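Local coordinates for protein nicotinate phosphoribosyltransferase (PDB 4HL7) that probably catalyses the ATP-driven joining of nicotinate to a phosphoribosyl group, giving nicotinate ribonucleotide for NAD(+) biosynthesis, at residues K23-P35 with L252-A264. Sequence-based numbering, arbitrary orientation.
Sequences KINMMQAIHHFYP and LERWLTAFDGMLA
Arg254 reaches across to Phe33 and Tyr34 at the C-terminal end of helix 21-33. Its CB lies near Phe33 CE2. The chain bends at chi2 (-146°), and CD comes over the Phe33 ring, 4.1 Å from the centroid, in a CH-pi contact. CD also packs against Tyr34 OH. NE and CZ follow over the same face. The guanidinium stacks on the ring, planes 19° apart, its CZ off-centre in a cation-pi contact. NH2 lies beside Phe33 CE1 and CD1. At the tip, Arg254 NH1 donates to Tyr34 OH at 3.1 Å; this hydroxyl also bonds to His238. NH1 also bonds to a water, which donates to Phe33 O. Together these would limit rotation of the guanidinium. His32 covers the opposite face of Phe33.

The contact joins the N-terminal domain of this NAPRTase-family enzyme to its TIM-barrel-like part. The axes of helices 23-33 and 252-258 are nearly perpendicular, and Ala29 CB meets Ala258 CB at 3.6 Å. Beside them, Phe259 puts CZ 4.2 Å from Ala29 CB. The Gln28 amide runs alongside this ring in the opposite sense, its plane 26° from the ring plane. Its NE2 bonds only weakly to Ala258 O; NE2 also bonds to His84 O, and OE1 accepts from Lys86 N. Trp255 turns an edge to Met26, while its NE1 donates to Leu263 O at 3.2 Å.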
# COMPACT_ATOMS: atom_id res chain seq x y z
N LYS A 23 6.49 3.08 4.31
CA LYS A 23 6.27 4.49 4.54
C LYS A 23 7.42 5.09 5.30
O LYS A 23 7.93 6.18 4.93
CB LYS A 23 4.91 4.74 5.26
CG LYS A 23 3.75 4.29 4.39
CD LYS A 23 2.85 5.42 3.90
CE LYS A 23 3.45 6.17 2.74
NZ LYS A 23 2.48 7.21 2.25
N ILE A 24 7.87 4.39 6.33
CA ILE A 24 9.07 4.82 7.06
C ILE A 24 10.30 4.70 6.18
O ILE A 24 11.21 5.58 6.18
CB ILE A 24 9.25 4.02 8.39
CG1 ILE A 24 8.26 4.59 9.44
CG2 ILE A 24 10.69 4.16 8.96
CD1 ILE A 24 8.34 3.90 10.82
N ASN A 25 10.38 3.61 5.43
CA ASN A 25 11.52 3.45 4.58
C ASN A 25 11.62 4.57 3.53
O ASN A 25 12.69 5.18 3.37
CB ASN A 25 11.50 2.06 3.95
CG ASN A 25 11.53 0.96 4.98
OD1 ASN A 25 11.80 1.19 6.19
ND2 ASN A 25 11.20 -0.28 4.52
N MSE A 26 10.50 4.88 2.85
CA MSE A 26 10.48 5.94 1.88
C MSE A 26 10.71 7.26 2.59
O MSE A 26 11.35 8.14 2.04
CB MSE A 26 9.13 5.90 1.16
CG MSE A 26 9.14 6.71 -0.08
SE MSE A 26 7.44 6.15 -0.97
CE MSE A 26 7.16 4.54 -0.93
N MSE A 27 10.26 7.39 3.83
CA MSE A 27 10.58 8.65 4.55
C MSE A 27 12.08 8.87 4.68
O MSE A 27 12.57 10.01 4.60
CB MSE A 27 9.94 8.57 5.95
CG MSE A 27 10.10 9.94 6.67
SE MSE A 27 9.26 9.68 8.45
CE MSE A 27 9.60 11.38 9.37
N GLN A 28 12.83 7.80 4.90
CA GLN A 28 14.30 7.94 4.87
C GLN A 28 14.81 8.44 3.55
O GLN A 28 15.73 9.32 3.51
CB GLN A 28 15.08 6.68 5.29
CG GLN A 28 16.57 6.84 4.89
CD GLN A 28 17.45 5.86 5.54
OE1 GLN A 28 17.52 5.80 6.78
NE2 GLN A 28 18.12 5.04 4.75
N ALA A 29 14.29 7.91 2.44
CA ALA A 29 14.83 8.32 1.13
C ALA A 29 14.48 9.77 0.84
O ALA A 29 15.27 10.56 0.31
CB ALA A 29 14.29 7.42 0.00
N ILE A 30 13.30 10.16 1.28
CA ILE A 30 12.80 11.57 1.08
C ILE A 30 13.62 12.49 2.01
O ILE A 30 14.04 13.61 1.60
CB ILE A 30 11.29 11.67 1.42
CG1 ILE A 30 10.50 10.89 0.35
CG2 ILE A 30 10.79 13.15 1.43
CD1 ILE A 30 9.11 10.49 0.86
N HIS A 31 13.87 12.04 3.22
CA HIS A 31 14.73 12.79 4.20
C HIS A 31 16.09 13.09 3.57
O HIS A 31 16.61 14.20 3.68
CB HIS A 31 14.83 11.97 5.50
CG HIS A 31 15.89 12.40 6.44
ND1 HIS A 31 15.67 13.29 7.44
CD2 HIS A 31 17.22 11.95 6.60
CE1 HIS A 31 16.80 13.44 8.17
NE2 HIS A 31 17.74 12.62 7.66
N HIS A 32 16.63 12.09 2.90
CA HIS A 32 17.97 12.18 2.35
C HIS A 32 18.02 13.08 1.14
O HIS A 32 18.89 13.98 1.06
CB HIS A 32 18.46 10.77 2.00
CG HIS A 32 19.90 10.74 1.56
ND1 HIS A 32 20.93 10.75 2.45
CD2 HIS A 32 20.46 10.78 0.28
CE1 HIS A 32 22.09 10.77 1.77
NE2 HIS A 32 21.81 10.82 0.44
N PHE A 33 17.12 12.89 0.18
CA PHE A 33 17.22 13.56 -1.15
C PHE A 33 16.35 14.82 -1.28
O PHE A 33 16.62 15.69 -2.13
CB PHE A 33 16.84 12.56 -2.29
CG PHE A 33 17.93 11.56 -2.61
CD1 PHE A 33 19.18 12.01 -3.00
CD2 PHE A 33 17.67 10.17 -2.60
CE1 PHE A 33 20.19 11.10 -3.32
CE2 PHE A 33 18.66 9.25 -2.92
CZ PHE A 33 19.92 9.72 -3.27
N TYR A 34 15.24 14.84 -0.56
CA TYR A 34 14.13 15.79 -0.84
C TYR A 34 13.57 16.40 0.45
O TYR A 34 12.37 16.50 0.63
CB TYR A 34 12.97 15.07 -1.62
CG TYR A 34 13.46 14.40 -2.88
CD1 TYR A 34 13.22 13.04 -3.10
CD2 TYR A 34 14.11 15.14 -3.86
CE1 TYR A 34 13.75 12.40 -4.23
CE2 TYR A 34 14.66 14.54 -4.99
CZ TYR A 34 14.43 13.16 -5.17
OH TYR A 34 14.92 12.54 -6.30
N PRO A 35 14.45 16.87 1.30
CA PRO A 35 14.00 17.42 2.59
C PRO A 35 13.07 18.66 2.51
O PRO A 35 12.38 18.95 3.50
CB PRO A 35 15.33 17.81 3.27
CG PRO A 35 16.25 18.09 2.14
CD PRO A 35 15.91 17.00 1.13
N LEU A 252 13.80 4.84 -9.91
CA LEU A 252 14.48 3.52 -9.69
C LEU A 252 15.94 3.65 -9.20
O LEU A 252 16.35 2.96 -8.26
CB LEU A 252 14.42 2.61 -10.95
CG LEU A 252 13.01 2.17 -11.45
CD1 LEU A 252 13.10 1.71 -12.88
CD2 LEU A 252 12.56 1.02 -10.52
N GLU A 253 16.72 4.51 -9.84
CA GLU A 253 18.09 4.70 -9.47
C GLU A 253 18.23 5.24 -8.06
O GLU A 253 19.10 4.82 -7.30
CB GLU A 253 18.76 5.66 -10.50
CG GLU A 253 18.81 4.96 -11.87
CD GLU A 253 19.33 5.91 -12.93
OE1 GLU A 253 19.11 7.10 -12.78
OE2 GLU A 253 19.94 5.44 -13.89
N ARG A 254 17.40 6.21 -7.70
CA ARG A 254 17.58 6.90 -6.43
C ARG A 254 17.14 6.04 -5.25
O ARG A 254 17.62 6.24 -4.15
CB ARG A 254 16.79 8.20 -6.42
CG ARG A 254 17.54 9.23 -7.28
CD ARG A 254 17.40 10.64 -6.76
NE ARG A 254 18.69 11.34 -6.87
CZ ARG A 254 18.89 12.58 -6.43
NH1 ARG A 254 17.88 13.25 -5.90
NH2 ARG A 254 20.10 13.15 -6.56
N TRP A 255 16.25 5.07 -5.46
CA TRP A 255 15.95 4.14 -4.37
C TRP A 255 17.23 3.40 -3.95
O TRP A 255 17.51 3.20 -2.78
CB TRP A 255 14.87 3.11 -4.79
CG TRP A 255 14.43 2.24 -3.64
CD1 TRP A 255 14.84 0.94 -3.30
CD2 TRP A 255 13.56 2.66 -2.55
NE1 TRP A 255 14.21 0.54 -2.10
CE2 TRP A 255 13.40 1.52 -1.65
CE3 TRP A 255 12.88 3.83 -2.26
CZ2 TRP A 255 12.61 1.59 -0.50
CZ3 TRP A 255 12.07 3.87 -1.12
CH2 TRP A 255 11.94 2.77 -0.28
N LEU A 256 18.00 2.96 -4.95
CA LEU A 256 19.26 2.24 -4.71
C LEU A 256 20.33 3.12 -4.02
O LEU A 256 21.11 2.62 -3.23
CB LEU A 256 19.81 1.73 -6.03
CG LEU A 256 18.86 0.69 -6.71
CD1 LEU A 256 19.47 0.25 -8.06
CD2 LEU A 256 18.40 -0.53 -5.86
N THR A 257 20.34 4.42 -4.29
CA THR A 257 21.38 5.30 -3.67
C THR A 257 20.94 5.89 -2.33
O THR A 257 21.73 6.56 -1.66
CB THR A 257 21.84 6.39 -4.63
OG1 THR A 257 20.73 7.08 -5.13
CG2 THR A 257 22.58 5.75 -5.83
N ALA A 258 19.67 5.63 -1.98
CA ALA A 258 19.11 6.05 -0.67
C ALA A 258 19.52 5.12 0.47
O ALA A 258 19.48 5.52 1.61
CB ALA A 258 17.60 6.11 -0.78
N PHE A 259 19.90 3.88 0.15
CA PHE A 259 20.15 2.82 1.18
C PHE A 259 21.33 1.96 0.73
O PHE A 259 21.49 1.74 -0.49
CB PHE A 259 18.96 1.87 1.31
CG PHE A 259 17.59 2.55 1.48
CD1 PHE A 259 17.09 2.85 2.76
CD2 PHE A 259 16.75 2.79 0.38
CE1 PHE A 259 15.81 3.44 2.90
CE2 PHE A 259 15.46 3.34 0.51
CZ PHE A 259 15.00 3.70 1.79
N ASP A 260 22.09 1.38 1.68
CA ASP A 260 23.13 0.37 1.26
C ASP A 260 22.54 -0.88 0.58
O ASP A 260 23.05 -1.35 -0.43
CB ASP A 260 23.95 -0.11 2.46
CG ASP A 260 24.84 0.95 3.02
OD1 ASP A 260 25.05 1.92 2.30
OD2 ASP A 260 25.34 0.81 4.18
N GLY A 261 21.48 -1.43 1.19
CA GLY A 261 20.99 -2.75 0.81
C GLY A 261 19.52 -2.99 1.12
O GLY A 261 19.13 -4.14 1.23
N MSE A 262 18.73 -1.90 1.26
CA MSE A 262 17.27 -2.04 1.50
C MSE A 262 16.65 -2.94 0.44
O MSE A 262 16.95 -2.81 -0.76
CB MSE A 262 16.61 -0.64 1.50
CG MSE A 262 15.06 -0.53 1.56
SE MSE A 262 14.59 -1.23 3.35
CE MSE A 262 15.21 0.25 4.60
N LEU A 263 15.74 -3.82 0.88
CA LEU A 263 14.87 -4.54 -0.11
C LEU A 263 14.37 -3.60 -1.22
O LEU A 263 13.89 -2.47 -0.97
CB LEU A 263 13.73 -5.25 0.59
CG LEU A 263 12.75 -6.08 -0.27
CD1 LEU A 263 13.48 -7.35 -0.73
CD2 LEU A 263 11.53 -6.42 0.58
N ALA A 264 14.51 -4.05 -2.46
CA ALA A 264 14.16 -3.25 -3.59
C ALA A 264 13.21 -4.02 -4.46
O ALA A 264 13.64 -4.90 -5.27
CB ALA A 264 15.39 -2.86 -4.36
O HOH W 1 18.36 15.41 -4.20